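Cellulosomal scaffoldin (Acetivibrio cellulolyticus, PDB 3ZUC) binds crystalline cellulose through the family 3b carbohydrate-binding module described here, one domain of a much longer scaffoldin of the cellulosome. Local coordinates at residues Y46-G51 with Q120-S125; T56-W61 with R109-D114. All coordinates share one frame; numbering follows the deposited sequence. Where two conformers were deposited one is given.

Contact 1 (Y46-G51 with Q120-S125); sequences YFTVDG and QADDYS. With CA (calcium ion), chain B; EDO (1,2-ethanediol), chain C.
Asp122 reaches across to Thr48 with its carboxylate, whose two oxygens do different work. Asp122 OD1 binds the calcium ion at 2.4 Å, while Asp122 OD2 accepts a hydrogen bond of 2.7 Å from Thr48 OG1. That hydroxyl is itself a calcium ligand and, with the backbone oxygen of Thr48, grips the ion at two points, so threonine serves as both metal ligand and hydrogen-bond donor. With CG of Asp122 set between its backbone N and carbonyl carbon (chi1 71°), the carboxylate is directed at the calcium ion and Thr48. Asp50 OD2 binds the same ion at 2.3 Å, and a water bonded to Asp50 OD1 makes a weak bond to Asp122 OD2.

Asp123 follows, also with divided labour: OD1 binds calcium and takes the N-H of Thr48, the Thr48 N to Asp123 OD1 distance being 2.9 Å, from well above the carboxylate plane. Its OD2 holds a water that is another calcium ligand, and Asp123 CG packs 3.4 Å from Phe47 CB. Tyr124 takes no part in the metal site: Tyr124 CD1 lies 3.9 Å from Tyr46 CB, and the Tyr124 hydroxyl bonds to Ile151 O.

Ser125 closes the contact with two bonds to the Tyr46 backbone. Tyr46 N gives a nearly straight bond (166°, 2.8 Å) to Ser125 OG, and Ser125 N bonds back to Tyr46 O; Lys138 O also engages the small hydroxyl. Three acids crowd together here, their charge probably offset by the metal. Completed by Asn119 O, the seven oxygen ligands form the structural type of calcium site known from family 3 carbohydrate-binding modules.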
ATOM      1  N   TYR A  46       5.636  -0.920  -4.291  1.00  4.75           N
ATOM      2  CA  TYR A  46       6.504  -1.292  -5.406  1.00  5.22           C
ATOM      3  C   TYR A  46       7.585  -2.274  -4.970  1.00  5.22           C
ATOM      4  O   TYR A  46       8.208  -2.109  -3.914  1.00  5.51           O
ATOM      5  CB  TYR A  46       7.187  -0.030  -5.951  1.00  5.39           C
ATOM      6  CG  TYR A  46       6.237   0.989  -6.520  1.00  5.44           C
ATOM      7  CD1 TYR A  46       5.816   0.894  -7.841  1.00  5.58           C
ATOM      8  CD2 TYR A  46       5.735   2.031  -5.754  1.00  5.57           C
ATOM      9  CE1 TYR A  46       4.938   1.795  -8.397  1.00  6.06           C
ATOM     10  CE2 TYR A  46       4.853   2.945  -6.298  1.00  6.28           C
ATOM     11  CZ  TYR A  46       4.447   2.832  -7.617  1.00  6.19           C
ATOM     12  OH  TYR A  46       3.578   3.770  -8.139  1.00  6.78           O
ATOM     13  N   PHE A  47       7.835  -3.276  -5.806  1.00  4.87           N
ATOM     14  CA  PHE A  47       8.754  -4.327  -5.434  1.00  5.10           C
ATOM     15  C   PHE A  47       9.296  -5.035  -6.672  1.00  5.16           C
ATOM     16  O   PHE A  47       8.792  -4.856  -7.784  1.00  5.32           O
ATOM     17  CB  PHE A  47       8.056  -5.325  -4.472  1.00  5.26           C
ATOM     18  CG  PHE A  47       6.880  -6.062  -5.072  1.00  5.21           C
ATOM     19  CD1 PHE A  47       5.623  -5.471  -5.167  1.00  5.41           C
ATOM     20  CD2 PHE A  47       7.013  -7.378  -5.517  1.00  5.58           C
ATOM     21  CE1 PHE A  47       4.547  -6.162  -5.704  1.00  5.74           C
ATOM     22  CE2 PHE A  47       5.944  -8.066  -6.042  1.00  5.92           C
ATOM     23  CZ  PHE A  47       4.700  -7.465  -6.135  1.00  5.63           C
ATOM     24  N   THR A  48      10.319  -5.858  -6.456  1.00  5.26           N
ATOM     25  CA  THR A  48      10.762  -6.821  -7.454  1.00  5.57           C
ATOM     26  C   THR A  48      10.268  -8.202  -7.032  1.00  5.37           C
ATOM     27  O   THR A  48      10.473  -8.619  -5.883  1.00  5.76           O
ATOM     28  CB  THR A  48      12.271  -6.840  -7.678  1.00  5.97           C
ATOM     29  OG1 THR A  48      12.906  -7.256  -6.475  1.00  6.51           O
ATOM     30  CG2 THR A  48      12.786  -5.475  -8.096  1.00  6.95           C
ATOM     31  N   VAL A  49       9.579  -8.889  -7.931  1.00  5.43           N
ATOM     32  CA  VAL A  49       8.874 -10.110  -7.579  1.00  5.66           C
ATOM     33  C   VAL A  49       9.779 -11.302  -7.268  1.00  5.89           C
ATOM     34  O   VAL A  49       9.362 -12.186  -6.527  1.00  6.73           O
ATOM     35  CB  VAL A  49       7.823 -10.438  -8.678  1.00  6.34           C
ATOM     36  CG1 VAL A  49       8.473 -10.864  -9.988  1.00  6.35           C
ATOM     37  CG2 VAL A  49       6.799 -11.456  -8.220  1.00  6.58           C
ATOM     38  N   ASP A  50      10.992 -11.329  -7.834  1.00  6.05           N
ATOM     39  CA  ASP A  50      11.933 -12.432  -7.592  1.00  6.17           C
ATOM     40  C   ASP A  50      11.311 -13.788  -7.957  1.00  6.78           C
ATOM     41  O   ASP A  50      11.250 -14.716  -7.137  1.00  7.85           O
ATOM     42  CB  ASP A  50      12.423 -12.430  -6.147  1.00  6.68           C
ATOM     43  CG  ASP A  50      13.197 -11.197  -5.812  1.00  6.96           C
ATOM     44  OD1 ASP A  50      14.234 -10.982  -6.496  1.00  9.78           O
ATOM     45  OD2 ASP A  50      12.827 -10.466  -4.890  1.00  7.64           O
ATOM     46  N   GLY A  51      10.877 -13.886  -9.218  1.00  7.47           N
ATOM     47  CA  GLY A  51      10.189 -15.060  -9.714  1.00  9.07           C
ATOM     48  C   GLY A  51       8.696 -14.786  -9.777  1.00  8.40           C
ATOM     49  O   GLY A  51       8.000 -14.833  -8.769  1.00  8.83           O
ATOM     50  N   GLN A 120      12.948  -9.294  -0.063  1.00  6.23           N
ATOM     51  CA  GLN A 120      12.423  -7.969   0.250  1.00  6.51           C
ATOM     52  C   GLN A 120      13.480  -6.878   0.132  1.00  6.67           C
ATOM     53  O   GLN A 120      13.148  -5.702  -0.057  1.00  7.13           O
ATOM     54  CB  GLN A 120      11.809  -7.920   1.647  1.00  6.49           C
ATOM     55  CG  GLN A 120      10.710  -8.929   1.864  1.00  6.70           C
ATOM     56  CD  GLN A 120       9.769  -8.484   2.956  1.00  6.50           C
ATOM     57  OE1 GLN A 120       8.907  -7.636   2.706  1.00  6.46           O
ATOM     58  NE2 GLN A 120       9.943  -9.009   4.166  1.00  6.85           N
ATOM     59  N   ALA A 121      14.754  -7.241   0.296  1.00  7.30           N
ATOM     60  CA  ALA A 121      15.783  -6.244   0.521  1.00  8.46           C
ATOM     61  C   ALA A 121      15.942  -5.259  -0.629  1.00  8.35           C
ATOM     62  O   ALA A 121      16.331  -4.114  -0.389  1.00  9.86           O
ATOM     63  CB  ALA A 121      17.121  -6.917   0.801  1.00  9.36           C
ATOM     64  N   ASP A 122      15.669  -5.696  -1.857  1.00  7.49           N
ATOM     65  CA  ASP A 122      15.811  -4.830  -3.021  1.00  7.49           C
ATOM     66  C   ASP A 122      14.535  -4.100  -3.419  1.00  7.41           C
ATOM     67  O   ASP A 122      14.533  -3.413  -4.436  1.00  8.58           O
ATOM     68  CB  ASP A 122      16.365  -5.597  -4.219  1.00  8.29           C
ATOM     69  CG  ASP A 122      15.373  -6.581  -4.825  1.00  7.83           C
ATOM     70  OD1 ASP A 122      14.498  -7.081  -4.090  1.00  7.25           O
ATOM     71  OD2 ASP A 122      15.498  -6.863  -6.043  1.00  8.72           O
ATOM     72  N   ASP A 123      13.458  -4.225  -2.650  1.00  6.33           N
ATOM     73  CA  ASP A 123      12.197  -3.659  -3.077  1.00  5.76           C
ATOM     74  C   ASP A 123      12.139  -2.158  -2.826  1.00  5.77           C
ATOM     75  O   ASP A 123      12.424  -1.694  -1.724  1.00  6.56           O
ATOM     76  CB  ASP A 123      11.047  -4.343  -2.339  1.00  5.91           C
ATOM     77  CG  ASP A 123      10.894  -5.810  -2.713  1.00  5.52           C
ATOM     78  OD1 ASP A 123      11.403  -6.200  -3.791  1.00  5.52           O
ATOM     79  OD2 ASP A 123      10.224  -6.542  -1.933  1.00  5.80           O
ATOM     80  N   TYR A 124      11.690  -1.410  -3.824  1.00  5.77           N
ATOM     81  CA  TYR A 124      11.613   0.046  -3.747  1.00  5.99           C
ATOM     82  C   TYR A 124      10.867   0.511  -2.493  1.00  6.14           C
ATOM     83  O   TYR A 124      11.304   1.447  -1.823  1.00  6.69           O
ATOM     84  CB  TYR A 124      10.923   0.575  -5.006  1.00  6.53           C
ATOM     85  CG  TYR A 124      10.736   2.058  -5.101  1.00  6.64           C
ATOM     86  CD1 TYR A 124       9.590   2.690  -4.639  1.00  6.23           C
ATOM     87  CD2 TYR A 124      11.680   2.829  -5.739  1.00  9.55           C
ATOM     88  CE1 TYR A 124       9.403   4.044  -4.781  1.00  6.57           C
ATOM     89  CE2 TYR A 124      11.511   4.184  -5.891  1.00 10.11           C
ATOM     90  CZ  TYR A 124      10.379   4.797  -5.405  1.00  8.86           C
ATOM     91  OH  TYR A 124      10.234   6.158  -5.560  1.00 10.40           O
ATOM     92  N   SER A 125       9.737  -0.119  -2.182  1.00  5.74           N
ATOM     93  CA  SER A 125       8.903   0.333  -1.076  1.00  5.88           C
ATOM     94  C   SER A 125       9.253  -0.264   0.295  1.00  6.06           C
ATOM     95  O   SER A 125       8.666   0.152   1.299  1.00  6.65           O
ATOM     96  CB  SER A 125       7.431   0.056  -1.365  1.00  5.65           C
ATOM     97  OG  SER A 125       6.954   0.757  -2.497  1.00  5.73           O
TER
HETATM   98 CA    CA B1154      12.406  -8.251  -4.363  1.00  5.69          CA
HETATM   99  C1  EDO C1155       2.148   3.892 -12.070  0.57  9.34           C
HETATM  100  O1  EDO C1155       1.326   4.424 -11.036  0.57  8.38           O
HETATM  101  C2  EDO C1155       3.354   3.197 -11.469  0.57 10.13           C
HETATM  102  O2  EDO C1155       4.112   4.118 -10.675  0.57  8.31           O
HETATM  103  O   HOH W   1      16.382  -9.688  -5.672  1.00 13.02           O
HETATM  104  O   HOH W   2      10.411  -8.969  -3.099  1.00  6.25           O

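Contact 2 (T56-W61 with R109-D114); sequences TFWCDW and RFAKSD
Arg109 meets Asp60 side-on through a two-pronged salt bridge. Arg109 NE lies 2.8 Å from Asp60 OD2 and Arg109 NH2 lies 2.9 Å from Asp60 OD1, each oxygen offering its syn lone pair. Carboxylate and guanidinium are within 7° of one plane, and both bonds run in the guanidinium plane; Arg109 was deposited in two conformers, and this is the geometry of one of them. The bend in its chain (chi3 -67°) brings the guanidinium nearly parallel to the indole of Trp58 (planes 10° apart) but displaced past its rim, so that Trp58 CE3 lies over one guanidinium face, 3.6 Å from Arg109 NH1. A long, flat cation suits this place, pairing with an acid at its edge while one face rests against the indole rim.

On the side of the indole plane away from Arg109, Thr56 CG2 sits over the ring, offset toward its rim, and Ala111 CB, small enough to fit, sits at the ring's edge, 4.0 Å from Trp58 CZ3. Beneath runs the antiparallel backbone: Trp58 with Arg109 and Thr56 with Ala111 are hydrogen-bonded pairs. Between them Phe57 and Phe110 form a non-hydrogen-bonded pair, CA to CA 4.3 Å, and send their rings to the opposite face. Further along, Asp60 and Trp61 share Gln107 as partner in a classic beta bulge.

Strand 55-61 edges its five-stranded sheet, and strand 102-112 separates it from 24-30. Phe57 and Phe110 pack against Leu87 and Phe73 of strands 83-91 and 69-80, in the second sheet of the beta sandwich.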
ATOM      1  N   THR A  56      -1.680 -13.069  -4.491  1.00  5.86           N
ATOM      2  CA  THR A  56      -2.922 -12.710  -3.823  1.00  6.04           C
ATOM      3  C   THR A  56      -2.606 -11.748  -2.691  1.00  5.69           C
ATOM      4  O   THR A  56      -1.654 -11.966  -1.942  1.00  6.02           O
ATOM      5  CB  THR A  56      -3.619 -13.950  -3.255  1.00  7.58           C
ATOM      6  OG1 THR A  56      -3.854 -14.882  -4.301  1.00  9.08           O
ATOM      7  CG2 THR A  56      -4.953 -13.581  -2.622  1.00  9.02           C
ATOM      8  N   PHE A  57      -3.425 -10.704  -2.585  1.00  5.97           N
ATOM      9  CA  PHE A  57      -3.433  -9.794  -1.448  1.00  5.78           C
ATOM     10  C   PHE A  57      -4.632 -10.098  -0.556  1.00  5.90           C
ATOM     11  O   PHE A  57      -5.748 -10.267  -1.042  1.00  6.51           O
ATOM     12  CB  PHE A  57      -3.534  -8.350  -1.958  1.00  6.54           C
ATOM     13  CG  PHE A  57      -3.693  -7.319  -0.860  1.00  6.66           C
ATOM     14  CD1 PHE A  57      -2.609  -6.884  -0.138  1.00  8.01           C
ATOM     15  CD2 PHE A  57      -4.934  -6.811  -0.535  1.00  7.46           C
ATOM     16  CE1 PHE A  57      -2.749  -5.933   0.857  1.00  9.27           C
ATOM     17  CE2 PHE A  57      -5.074  -5.852   0.476  1.00  8.55           C
ATOM     18  CZ  PHE A  57      -3.986  -5.430   1.168  1.00  9.25           C
ATOM     19  N   TRP A  58      -4.374 -10.083   0.749  1.00  5.93           N
ATOM     20  CA  TRP A  58      -5.419 -10.157   1.749  1.00  6.56           C
ATOM     21  C   TRP A  58      -5.311  -8.938   2.650  1.00  6.89           C
ATOM     22  O   TRP A  58      -4.237  -8.627   3.144  1.00  8.45           O
ATOM     23  CB  TRP A  58      -5.251 -11.412   2.609  1.00  8.34           C
ATOM     24  CG  TRP A  58      -5.249 -12.700   1.842  1.00  8.99           C
ATOM     25  CD1 TRP A  58      -6.321 -13.456   1.457  1.00 11.40           C
ATOM     26  CD2 TRP A  58      -4.088 -13.404   1.371  1.00  8.71           C
ATOM     27  NE1 TRP A  58      -5.892 -14.580   0.769  1.00 12.11           N
ATOM     28  CE2 TRP A  58      -4.528 -14.560   0.699  1.00 10.61           C
ATOM     29  CE3 TRP A  58      -2.721 -13.154   1.428  1.00  8.63           C
ATOM     30  CZ2 TRP A  58      -3.643 -15.472   0.115  1.00 11.24           C
ATOM     31  CZ3 TRP A  58      -1.848 -14.058   0.848  1.00  9.51           C
ATOM     32  CH2 TRP A  58      -2.314 -15.194   0.199  1.00 10.72           C
ATOM     33  N   CYS A  59      -6.426  -8.264   2.889  1.00  6.80           N
ATOM     34  CA  CYS A  59      -6.490  -7.286   3.970  1.00  6.80           C
ATOM     35  C   CYS A  59      -6.975  -8.031   5.199  1.00  7.35           C
ATOM     36  O   CYS A  59      -8.088  -8.558   5.213  1.00  8.59           O
ATOM     37  CB  CYS A  59      -7.419  -6.133   3.618  1.00  7.52           C
ATOM     38  SG  CYS A  59      -7.540  -4.932   4.981  1.00  7.82           S
ATOM     39  N   ASP A  60      -6.126  -8.119   6.206  1.00  7.27           N
ATOM     40  CA  ASP A  60      -6.497  -8.797   7.439  1.00  7.79           C
ATOM     41  C   ASP A  60      -7.310  -7.904   8.349  1.00  8.29           C
ATOM     42  O   ASP A  60      -8.188  -8.393   9.071  1.00  9.62           O
ATOM     43  CB  ASP A  60      -5.258  -9.306   8.144  1.00  8.83           C
ATOM     44  CG  ASP A  60      -4.530 -10.352   7.339  1.00  8.58           C
ATOM     45  OD1 ASP A  60      -5.172 -11.207   6.695  1.00  9.92           O
ATOM     46  OD2 ASP A  60      -3.293 -10.311   7.340  1.00  9.29           O
ATOM     47  N   TRP A  61      -7.056  -6.609   8.313  0.68  7.68           N
ATOM     48  CA  TRP A  61      -7.759  -5.704   9.192  0.68  7.83           C
ATOM     49  C   TRP A  61      -7.688  -4.282   8.667  0.68  7.16           C
ATOM     50  O   TRP A  61      -6.620  -3.775   8.291  0.68  7.14           O
ATOM     51  CB  TRP A  61      -7.187  -5.763  10.619  0.68  8.51           C
ATOM     52  CG  TRP A  61      -7.732  -4.675  11.474  0.68  8.70           C
ATOM     53  CD1 TRP A  61      -9.004  -4.548  11.945  0.68 10.20           C
ATOM     54  CD2 TRP A  61      -7.013  -3.538  11.946  0.68  9.67           C
ATOM     55  NE1 TRP A  61      -9.117  -3.385  12.673  0.68 10.59           N
ATOM     56  CE2 TRP A  61      -7.902  -2.751  12.693  0.68 10.44           C
ATOM     57  CE3 TRP A  61      -5.691  -3.106  11.798  0.68 10.29           C
ATOM     58  CZ2 TRP A  61      -7.513  -1.542  13.285  0.68 11.48           C
ATOM     59  CZ3 TRP A  61      -5.307  -1.927  12.385  0.68 12.06           C
ATOM     60  CH2 TRP A  61      -6.209  -1.158  13.124  0.68 12.79           C
ATOM     61  N   ARG A 109      -1.392  -8.663   3.807  0.54  6.99           N
ATOM     62  CA  ARG A 109      -0.267  -9.505   3.386  0.54  6.51           C
ATOM     63  C   ARG A 109      -0.460  -9.789   1.903  0.54  5.97           C
ATOM     64  O   ARG A 109      -1.573  -9.732   1.383  0.54  6.50           O
ATOM     65  CB  ARG A 109      -0.191 -10.880   4.149  0.54  6.25           C
ATOM     66  CG  ARG A 109      -0.080 -10.771   5.669  0.54  8.63           C
ATOM     67  CD  ARG A 109      -0.472 -12.099   6.316  0.54  9.81           C
ATOM     68  NE  ARG A 109      -1.886 -12.340   6.098  0.54  8.51           N
ATOM     69  CZ  ARG A 109      -2.430 -13.282   5.340  0.54  7.71           C
ATOM     70  NH1 ARG A 109      -1.697 -14.224   4.736  0.54  8.34           N
ATOM     71  NH2 ARG A 109      -3.748 -13.260   5.193  0.54  7.75           N
ATOM     72  N   PHE A 110       0.626 -10.168   1.232  1.00  5.52           N
ATOM     73  CA  PHE A 110       0.527 -10.824  -0.057  1.00  5.36           C
ATOM     74  C   PHE A 110       1.589 -11.889  -0.207  1.00  5.36           C
ATOM     75  O   PHE A 110       2.632 -11.869   0.447  1.00  5.86           O
ATOM     76  CB  PHE A 110       0.488  -9.839  -1.226  1.00  5.84           C
ATOM     77  CG  PHE A 110       1.713  -8.967  -1.465  1.00  5.69           C
ATOM     78  CD1 PHE A 110       1.808  -7.701  -0.899  1.00  6.10           C
ATOM     79  CD2 PHE A 110       2.696  -9.370  -2.361  1.00  6.48           C
ATOM     80  CE1 PHE A 110       2.853  -6.856  -1.223  1.00  7.02           C
ATOM     81  CE2 PHE A 110       3.751  -8.515  -2.683  1.00  7.01           C
ATOM     82  CZ  PHE A 110       3.818  -7.266  -2.124  1.00  7.14           C
ATOM     83  N   ALA A 111       1.273 -12.858  -1.067  1.00  5.44           N
ATOM     84  CA  ALA A 111       2.103 -14.033  -1.282  1.00  5.56           C
ATOM     85  C   ALA A 111       1.861 -14.576  -2.682  1.00  5.67           C
ATOM     86  O   ALA A 111       0.865 -14.265  -3.334  1.00  6.36           O
ATOM     87  CB  ALA A 111       1.803 -15.115  -0.250  1.00  6.68           C
ATOM     88  N   LYS A 112       2.768 -15.447  -3.106  1.00  5.86           N
ATOM     89  CA  LYS A 112       2.678 -16.150  -4.378  1.00  5.92           C
ATOM     90  C   LYS A 112       1.840 -17.418  -4.230  1.00  6.18           C
ATOM     91  O   LYS A 112       1.749 -18.013  -3.156  1.00  6.83           O
ATOM     92  CB  LYS A 112       4.084 -16.531  -4.843  1.00  6.44           C
ATOM     93  CG  LYS A 112       4.974 -15.327  -5.038  1.00  6.95           C
ATOM     94  CD  LYS A 112       6.385 -15.730  -5.459  1.00  7.15           C
ATOM     95  CE  LYS A 112       7.283 -14.528  -5.443  1.00  7.81           C
ATOM     96  NZ  LYS A 112       8.653 -14.828  -5.941  1.00  7.79           N
ATOM     97  N   SER A 113       1.273 -17.867  -5.344  1.00  6.39           N
ATOM     98  CA  SER A 113       0.365 -19.014  -5.321  1.00  7.21           C
ATOM     99  C   SER A 113       1.019 -20.289  -4.824  1.00  7.09           C
ATOM    100  O   SER A 113       0.326 -21.150  -4.276  1.00  8.20           O
ATOM    101  CB  SER A 113      -0.201 -19.237  -6.708  1.00  8.83           C
ATOM    102  OG  SER A 113       0.870 -19.483  -7.600  1.00  9.28           O
ATOM    103  N   ASP A 114       2.324 -20.431  -5.058  1.00  6.85           N
ATOM    104  CA  ASP A 114       3.097 -21.587  -4.649  1.00  7.09           C
ATOM    105  C   ASP A 114       3.906 -21.322  -3.380  1.00  7.49           C
ATOM    106  O   ASP A 114       4.681 -22.201  -2.970  1.00  9.10           O
ATOM    107  CB  ASP A 114       3.989 -22.080  -5.795  1.00  6.96           C
ATOM    108  CG  ASP A 114       4.986 -21.048  -6.290  1.00  6.36           C
ATOM    109  OD1 ASP A 114       5.105 -19.965  -5.668  1.00  6.56           O
ATOM    110  OD2 ASP A 114       5.647 -21.352  -7.317  1.00  7.15           O
TER

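How the contacts relate
Contact 1 sits where strand 42-47 of one sheet runs out into the calcium site, and contact 2 belongs to the facing sheet; their centres are about 15 Å apart. Two bridges join them. In the core, Phe47 CZ packs 3.7 Å from Phe110 CE2. Nearer the calcium site, the ammonium of the buried Lys112 probably donates to backbone carbonyls of the calcium-binding turn, with Lys112 NZ 2.8 Å from Val49 O and 2.9 Å from Gly51 O. Contact 2 supplies no calcium ligand; its Phe110 side chain lies about 9 Å from the ion and about 6 Å from the side chain of Asp123. Strands 42-47 and 55-61 are consecutive, linked by the turn that carries Asp50.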